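Local coordinates for protein beta-n-acetylhexosaminidase (Streptococcus pneumoniae, PDB 4AZH) that hydrolyses terminal beta-linked N-acetylhexosamine residues from glycans, acting as a glycoside hydrolase family 20 exo-beta-D-N-acetylglucosaminidase of the pneumococcus, at residues 227-232 with 249-254; 278-283 with 325-330. One frame throughout, in Å; residues are numbered along the deposited sequence.

Contact 1 of 2, residues 227-232 with 249-254; sequences AFNDGF and SYWSKG. With LOG (N-acetylglucosaminono-1,5-lactone (Z)-oxime), chain E.
Ser249 N gives its hydrogen to Ala227 O at 2.8 Å, a bond between the parallel strands 224-228 and 247-250, near their C-terminal ends. One step on, Ser249 O meets Phe228 CA in a C-H...O contact and accepts a weak bond from Asn229 N. Where the strands end, the side chain of Asn229 carries on the pairing in place of backbone. Its CG sits between the backbone N and the carbonyl carbon (chi1 65°), which swings the amide across to residues 251-252. There OD1 accepts from Trp251 N at 3.1 Å, the donor standing above the carbonyl plane, while ND2 gives to Ser252 O at 3.0 Å. Both ends of the amide are thus tied to backbone, and its flat group is stacked on the Tyr250 ring with the planes 20° apart. Tyr250 OH in turn bonds to Ala261 O.

Asp230 then orients the indole of Trp251. NE1 of Trp251 points within its ring plane to the syn side of Asp230 OD1, 3.0 Å away, a bond that restrains the rotation of the indole, though NE1 lies 29° out of the carboxylate plane. Ser252 CB packs on one face of this indole, and the opposite face is turned to the inhibitor. Phe228 has Ser249 OG at its edge, a hydroxyl that also bonds to Thr276 OG1. The inhibitor's acetamide methyl C8 sits over the Phe228 ring centre, 3.7 Å from CD1. Phe228 thus lines the acetamide end and Trp251 the oxime end of the active-site pocket, at the C-terminal rim of the TIM barrel.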
loop_
_atom_site.group_PDB
_atom_site.type_symbol
_atom_site.label_atom_id
_atom_site.label_comp_id
_atom_site.label_asym_id
_atom_site.label_seq_id
_atom_site.Cartn_x
_atom_site.Cartn_y
_atom_site.Cartn_z
ATOM N N ALA A 227 8.552 -1.900 -4.013
ATOM C CA ALA A 227 8.097 -2.683 -5.171
ATOM C C ALA A 227 7.827 -4.101 -4.712
ATOM O O ALA A 227 8.298 -4.506 -3.620
ATOM C CB ALA A 227 9.138 -2.686 -6.290
ATOM N N PHE A 228 7.075 -4.869 -5.506
ATOM C CA PHE A 228 6.869 -6.247 -5.125
ATOM C C PHE A 228 8.076 -7.053 -5.535
ATOM O O PHE A 228 8.915 -6.593 -6.333
ATOM C CB PHE A 228 5.628 -6.847 -5.725
ATOM C CG PHE A 228 4.364 -6.135 -5.357
ATOM C CD1 PHE A 228 3.862 -6.182 -4.057
ATOM C CD2 PHE A 228 3.645 -5.444 -6.320
ATOM C CE1 PHE A 228 2.656 -5.541 -3.726
ATOM C CE2 PHE A 228 2.440 -4.805 -5.990
ATOM C CZ PHE A 228 1.962 -4.834 -4.692
ATOM N N ASN A 229 8.159 -8.257 -4.967
ATOM C CA ASN A 229 9.335 -9.091 -5.119
ATOM C C ASN A 229 9.499 -9.701 -6.507
ATOM O O ASN A 229 10.629 -9.956 -6.929
ATOM C CB ASN A 229 9.344 -10.198 -4.036
ATOM C CG ASN A 229 8.196 -11.161 -4.183
ATOM O OD1 ASN A 229 7.057 -10.911 -3.720
ATOM N ND2 ASN A 229 8.476 -12.280 -4.827
ATOM N N ASP A 230 8.383 -9.932 -7.203
ATOM C CA ASP A 230 8.371 -10.806 -8.389
ATOM C C ASP A 230 9.555 -10.581 -9.336
ATOM O O ASP A 230 10.289 -11.511 -9.651
ATOM C CB ASP A 230 7.076 -10.675 -9.181
ATOM C CG ASP A 230 5.849 -10.658 -8.319
ATOM O OD1 ASP A 230 5.823 -10.015 -7.245
ATOM O OD2 ASP A 230 4.854 -11.279 -8.731
ATOM N N GLY A 231 9.751 -9.339 -9.771
ATOM C CA GLY A 231 10.757 -9.032 -10.777
ATOM C C GLY A 231 12.235 -9.071 -10.382
ATOM O O GLY A 231 13.077 -9.112 -11.262
ATOM N N PHE A 232 12.545 -9.077 -9.077
ATOM C CA PHE A 232 13.916 -8.907 -8.587
ATOM C C PHE A 232 14.703 -10.197 -8.515
ATOM O O PHE A 232 14.281 -11.137 -7.847
ATOM C CB PHE A 232 13.933 -8.212 -7.218
ATOM C CG PHE A 232 13.518 -6.767 -7.275
ATOM C CD1 PHE A 232 12.170 -6.408 -7.459
ATOM C CD2 PHE A 232 14.465 -5.759 -7.140
ATOM C CE1 PHE A 232 11.801 -5.079 -7.530
ATOM C CE2 PHE A 232 14.099 -4.428 -7.205
ATOM C CZ PHE A 232 12.761 -4.085 -7.393
ATOM N N SER A 249 8.251 -5.533 -1.055
ATOM C CA SER A 249 6.988 -6.123 -0.547
ATOM C C SER A 249 6.892 -7.579 -1.046
ATOM O O SER A 249 6.601 -7.825 -2.227
ATOM C CB SER A 249 5.772 -5.284 -0.979
ATOM O OG SER A 249 4.524 -5.957 -0.760
ATOM N N TYR A 250 7.155 -8.534 -0.139
ATOM C CA TYR A 250 7.322 -9.968 -0.472
ATOM C C TYR A 250 6.062 -10.751 -0.127
ATOM O O TYR A 250 5.646 -10.813 1.047
ATOM C CB TYR A 250 8.540 -10.600 0.251
ATOM C CG TYR A 250 9.040 -11.870 -0.446
ATOM C CD1 TYR A 250 8.335 -13.085 -0.337
ATOM C CD2 TYR A 250 10.206 -11.856 -1.231
ATOM C CE1 TYR A 250 8.754 -14.233 -1.011
ATOM C CE2 TYR A 250 10.645 -13.005 -1.895
ATOM C CZ TYR A 250 9.915 -14.190 -1.776
ATOM O OH TYR A 250 10.340 -15.315 -2.422
ATOM N N TRP A 251 5.472 -11.367 -1.147
ATOM C CA TRP A 251 4.198 -12.046 -0.954
ATOM C C TRP A 251 4.184 -13.550 -1.226
ATOM O O TRP A 251 3.270 -14.250 -0.744
ATOM C CB TRP A 251 3.096 -11.320 -1.722
ATOM C CG TRP A 251 3.240 -11.536 -3.191
ATOM C CD1 TRP A 251 4.017 -10.814 -4.084
ATOM C CD2 TRP A 251 2.630 -12.615 -3.976
ATOM N NE1 TRP A 251 3.934 -11.359 -5.344
ATOM C CE2 TRP A 251 3.109 -12.442 -5.345
ATOM C CE3 TRP A 251 1.761 -13.674 -3.685
ATOM C CZ2 TRP A 251 2.725 -13.298 -6.375
ATOM C CZ3 TRP A 251 1.379 -14.526 -4.735
ATOM C CH2 TRP A 251 1.852 -14.336 -6.051
ATOM N N SER A 252 5.183 -14.048 -1.974
ATOM C CA SER A 252 5.265 -15.458 -2.419
ATOM C C SER A 252 6.521 -15.705 -3.221
ATOM O O SER A 252 7.053 -14.785 -3.868
ATOM C CB SER A 252 4.062 -15.849 -3.306
ATOM O OG SER A 252 4.276 -17.058 -4.033
ATOM N N LYS A 253 6.967 -16.954 -3.233
ATOM C CA LYS A 253 8.098 -17.349 -4.094
ATOM C C LYS A 253 7.610 -17.864 -5.464
ATOM O O LYS A 253 8.395 -18.298 -6.297
ATOM C CB LYS A 253 9.000 -18.376 -3.400
ATOM C CG LYS A 253 10.321 -18.555 -4.135
ATOM C CD LYS A 253 11.330 -19.409 -3.396
ATOM C CE LYS A 253 10.920 -20.872 -3.316
ATOM N NZ LYS A 253 11.936 -21.467 -2.415
ATOM N N GLY A 254 6.299 -17.827 -5.673
ATOM C CA GLY A 254 5.740 -18.324 -6.919
ATOM C C GLY A 254 5.284 -19.773 -6.775
ATOM O O GLY A 254 4.912 -20.228 -5.691
HETATM C C2 LOG E . -1.456 -9.914 -7.673
HETATM C C3 LOG E . -2.616 -8.999 -7.284
HETATM C C4 LOG E . -3.852 -9.855 -7.115
HETATM C C5 LOG E . -3.588 -10.820 -5.966
HETATM C C6 LOG E . -4.892 -11.564 -5.606
HETATM C C7 LOG E . 0.268 -9.287 -6.000
HETATM C C8 LOG E . 1.534 -8.483 -5.713
HETATM N N2 LOG E . -0.179 -9.264 -7.293
HETATM O O1 LOG E . -0.525 -13.161 -6.733
HETATM O O3 LOG E . -2.826 -7.910 -8.281
HETATM O O4 LOG E . -4.943 -9.052 -6.746
HETATM O O5 LOG E . -2.599 -11.717 -6.348
HETATM O O6 LOG E . -5.226 -12.509 -6.594
HETATM C C1 LOG E . -1.525 -11.208 -7.062
HETATM O O7 LOG E . -0.251 -9.946 -5.098
HETATM N N1 LOG E . -0.487 -11.944 -7.293
#

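Contact 2 of 2, residues 278-283 with 325-330. With LOG (N-acetylglucosaminono-1,5-lactone (Z)-oxime), chain E.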
loop_
_atom_site.group_PDB
_atom_site.type_symbol
_atom_site.label_atom_id
_atom_site.label_comp_id
_atom_site.label_asym_id
_atom_site.label_seq_id
_atom_site.Cartn_x
_atom_site.Cartn_y
_atom_site.Cartn_z
ATOM N N GLY A 278 1.280 -13.816 1.005
ATOM C CA GLY A 278 0.143 -14.334 0.282
ATOM C C GLY A 278 -0.908 -15.012 1.167
ATOM O O GLY A 278 -2.074 -15.002 0.822
ATOM N N ASP A 279 -0.500 -15.585 2.306
ATOM C CA ASP A 279 -1.445 -16.282 3.198
ATOM C C ASP A 279 -2.573 -15.372 3.689
ATOM O O ASP A 279 -3.659 -15.839 3.970
ATOM C CB ASP A 279 -0.734 -16.867 4.423
ATOM C CG ASP A 279 0.194 -18.021 4.097
ATOM O OD1 ASP A 279 0.201 -18.554 2.959
ATOM O OD2 ASP A 279 0.933 -18.377 5.031
ATOM N N TRP A 280 -2.294 -14.084 3.786
ATOM C CA TRP A 280 -3.201 -13.149 4.366
ATOM C C TRP A 280 -4.091 -12.485 3.352
ATOM O O TRP A 280 -4.848 -11.604 3.726
ATOM C CB TRP A 280 -2.417 -12.083 5.126
ATOM C CG TRP A 280 -1.576 -12.629 6.249
ATOM C CD1 TRP A 280 -1.901 -13.640 7.146
ATOM C CD2 TRP A 280 -0.216 -12.208 6.638
ATOM N NE1 TRP A 280 -0.876 -13.860 8.038
ATOM C CE2 TRP A 280 0.164 -13.041 7.780
ATOM C CE3 TRP A 280 0.685 -11.250 6.174
ATOM C CZ2 TRP A 280 1.392 -12.909 8.405
ATOM C CZ3 TRP A 280 1.921 -11.136 6.816
ATOM C CH2 TRP A 280 2.262 -11.947 7.903
ATOM N N TYR A 281 -4.003 -12.870 2.074
ATOM C CA TYR A 281 -4.747 -12.204 0.993
ATOM C C TYR A 281 -6.269 -12.503 1.096
ATOM O O TYR A 281 -6.686 -13.647 1.301
ATOM C CB TYR A 281 -4.266 -12.733 -0.352
ATOM C CG TYR A 281 -3.040 -12.085 -0.936
ATOM C CD1 TYR A 281 -2.249 -11.207 -0.184
ATOM C CD2 TYR A 281 -2.641 -12.389 -2.231
ATOM C CE1 TYR A 281 -1.110 -10.619 -0.719
ATOM C CE2 TYR A 281 -1.518 -11.799 -2.786
ATOM C CZ TYR A 281 -0.747 -10.907 -2.031
ATOM O OH TYR A 281 0.376 -10.300 -2.575
ATOM N N TYR A 282 -7.091 -11.475 0.973
ATOM C CA TYR A 282 -8.495 -11.691 0.703
ATOM C C TYR A 282 -8.875 -10.968 -0.594
ATOM O O TYR A 282 -8.561 -9.790 -0.794
ATOM C CB TYR A 282 -9.353 -11.236 1.870
ATOM C CG TYR A 282 -10.832 -11.229 1.562
ATOM C CD1 TYR A 282 -11.469 -12.376 1.053
ATOM C CD2 TYR A 282 -11.608 -10.088 1.784
ATOM C CE1 TYR A 282 -12.832 -12.371 0.770
ATOM C CE2 TYR A 282 -12.974 -10.081 1.507
ATOM C CZ TYR A 282 -13.579 -11.219 1.008
ATOM O OH TYR A 282 -14.935 -11.233 0.730
ATOM N N ILE A 283 -9.503 -11.713 -1.496
ATOM C CA ILE A 283 -10.003 -11.181 -2.744
ATOM C C ILE A 283 -11.521 -10.998 -2.544
ATOM O O ILE A 283 -12.218 -11.945 -2.210
ATOM C CB ILE A 283 -9.707 -12.175 -3.864
ATOM C CG1 ILE A 283 -8.184 -12.279 -4.077
ATOM C CG2 ILE A 283 -10.429 -11.786 -5.124
ATOM C CD1 ILE A 283 -7.774 -13.553 -4.793
ATOM N N SER A 325 4.855 -5.937 8.525
ATOM C CA SER A 325 4.023 -6.852 7.773
ATOM C C SER A 325 2.797 -6.150 7.203
ATOM O O SER A 325 2.280 -5.210 7.808
ATOM C CB SER A 325 3.549 -8.005 8.652
ATOM O OG SER A 325 4.653 -8.812 9.037
ATOM N N MET A 326 2.324 -6.649 6.052
ATOM C CA MET A 326 1.173 -6.070 5.370
ATOM C C MET A 326 0.108 -7.129 5.010
ATOM O O MET A 326 0.401 -8.147 4.372
ATOM C CB MET A 326 1.651 -5.256 4.147
ATOM C CG MET A 326 0.555 -4.811 3.205
ATOM S SD MET A 326 1.008 -3.447 2.112
ATOM C CE MET A 326 1.291 -4.275 0.540
ATOM N N LEU A 327 -1.129 -6.874 5.440
ATOM C CA LEU A 327 -2.286 -7.677 5.068
ATOM C C LEU A 327 -3.010 -7.058 3.852
ATOM O O LEU A 327 -3.232 -5.838 3.816
ATOM C CB LEU A 327 -3.213 -7.714 6.246
ATOM C CG LEU A 327 -4.313 -8.760 6.127
ATOM C CD1 LEU A 327 -4.492 -9.507 7.441
ATOM C CD2 LEU A 327 -5.584 -8.105 5.633
ATOM N N SER A 328 -3.395 -7.866 2.864
ATOM C CA SER A 328 -3.827 -7.284 1.583
ATOM C C SER A 328 -5.231 -7.662 1.138
ATOM O O SER A 328 -5.600 -8.853 1.127
ATOM C CB SER A 328 -2.812 -7.605 0.486
ATOM O OG SER A 328 -1.488 -7.309 0.939
ATOM N N ILE A 329 -6.015 -6.642 0.784
ATOM C CA ILE A 329 -7.348 -6.847 0.227
ATOM C C ILE A 329 -7.303 -6.527 -1.256
ATOM O O ILE A 329 -6.899 -5.434 -1.647
ATOM C CB ILE A 329 -8.426 -5.944 0.886
ATOM C CG1 ILE A 329 -8.317 -5.976 2.421
ATOM C CG2 ILE A 329 -9.805 -6.342 0.379
ATOM C CD1 ILE A 329 -8.429 -7.359 3.048
ATOM N N TRP A 330 -7.705 -7.485 -2.077
ATOM C CA TRP A 330 -7.609 -7.327 -3.508
ATOM C C TRP A 330 -8.974 -7.379 -4.118
ATOM O O TRP A 330 -9.891 -7.951 -3.538
ATOM C CB TRP A 330 -6.766 -8.431 -4.086
ATOM C CG TRP A 330 -5.353 -8.437 -3.573
ATOM C CD1 TRP A 330 -4.801 -9.277 -2.599
ATOM C CD2 TRP A 330 -4.239 -7.577 -4.014
ATOM N NE1 TRP A 330 -3.469 -8.997 -2.418
ATOM C CE2 TRP A 330 -3.074 -7.983 -3.229
ATOM C CE3 TRP A 330 -4.110 -6.538 -4.921
ATOM C CZ2 TRP A 330 -1.848 -7.367 -3.372
ATOM C CZ3 TRP A 330 -2.867 -5.931 -5.064
ATOM C CH2 TRP A 330 -1.759 -6.333 -4.298
HETATM C C2 LOG E . -1.456 -9.914 -7.673
HETATM C C3 LOG E . -2.616 -8.999 -7.284
HETATM C C4 LOG E . -3.852 -9.855 -7.115
HETATM C C5 LOG E . -3.588 -10.820 -5.966
HETATM C C6 LOG E . -4.892 -11.564 -5.606
HETATM C C7 LOG E . 0.268 -9.287 -6.000
HETATM C C8 LOG E . 1.534 -8.483 -5.713
HETATM N N2 LOG E . -0.179 -9.264 -7.293
HETATM O O1 LOG E . -0.525 -13.161 -6.733
HETATM O O3 LOG E . -2.826 -7.910 -8.281
HETATM O O4 LOG E . -4.943 -9.052 -6.746
HETATM O O5 LOG E . -2.599 -11.717 -6.348
HETATM O O6 LOG E . -5.226 -12.509 -6.594
HETATM C C1 LOG E . -1.525 -11.208 -7.062
HETATM O O7 LOG E . -0.251 -9.946 -5.098
HETATM N N1 LOG E . -0.487 -11.944 -7.293
#
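Tyr281 and Trp330 form an edge-to-face aromatic pair: the pyrrole edge of the indole is turned into the phenol ring, the planes 66° apart. Trp330 NE1 hangs 3.1 Å above the plane of the Tyr281 ring, over its centre, and Gly278 CA covers the opposite face, so the phenol is sandwiched between Trp330 NE1 and Gly278 CA. CB of Ser328 adds an apolar touch on Tyr281 CE1 at 3.7 Å.

The backbone bonds are those of a parallel ladder. Tyr282 N donates to Ser328 O at 3.0 Å, and Tyr282 O accepts from Trp330 N at 2.8 Å; both are nearly straight at the hydrogen. Ile329 CA and Ile283 CA each direct a C-H to a carbonyl across the gap. Short strand 282-283 thereby joins the end of strand 322-330, and with helix 295-304 between them the two make a beta-alpha-beta unit at the rim of the TIM barrel, 282-283 being a short addition beyond barrel strand 272-275.

Bonds and packing with the inhibitor come from the same residues. Tyr281 OH donates to the acetamide oxygen O7 over 2.6 Å. The Trp330 indole offers a face to the sugar-like ring, with the inhibitor's C5 3.7 Å above its plane, consistent with the aromatic platform of the glycosidase pocket, and Ile283 CD1 lies beside the inhibitor's O6 at 3.3 Å.

Apolar packing continues through Trp280 and Leu327, Trp280 CB resting on Leu327 CG at 4.0 Å. The CG of Trp280 is anti to its own carbonyl carbon (chi1 -60°), which lays the indole back along strand 322-330 and brings CZ3 near Ser325 CB. Tyr282 and Ile329 project together toward helix 340-352, where Leu346 meets both and Glu342 takes the Tyr282 hydroxyl.

Contact 1 closes along the chain before contact 2 opens, and their centres stand about 13 Å apart on one parallel barrel sheet. Strand 247-250 of contact 1 and strand 322-330 of contact 2 are both neighbours of strand 272-275, which lies between them. The two contacts also meet directly: Trp251 O and Gly278 N are 2.7 Å apart, probably a hydrogen bond, and Phe228 CZ packs on Trp330 CH2. Both touch the same inhibitor, and together they supply five of the ten pocket residues, while Arg20, Asp183 and Asp332 add further hydrogen bonds to the ligand at the barrel mouth.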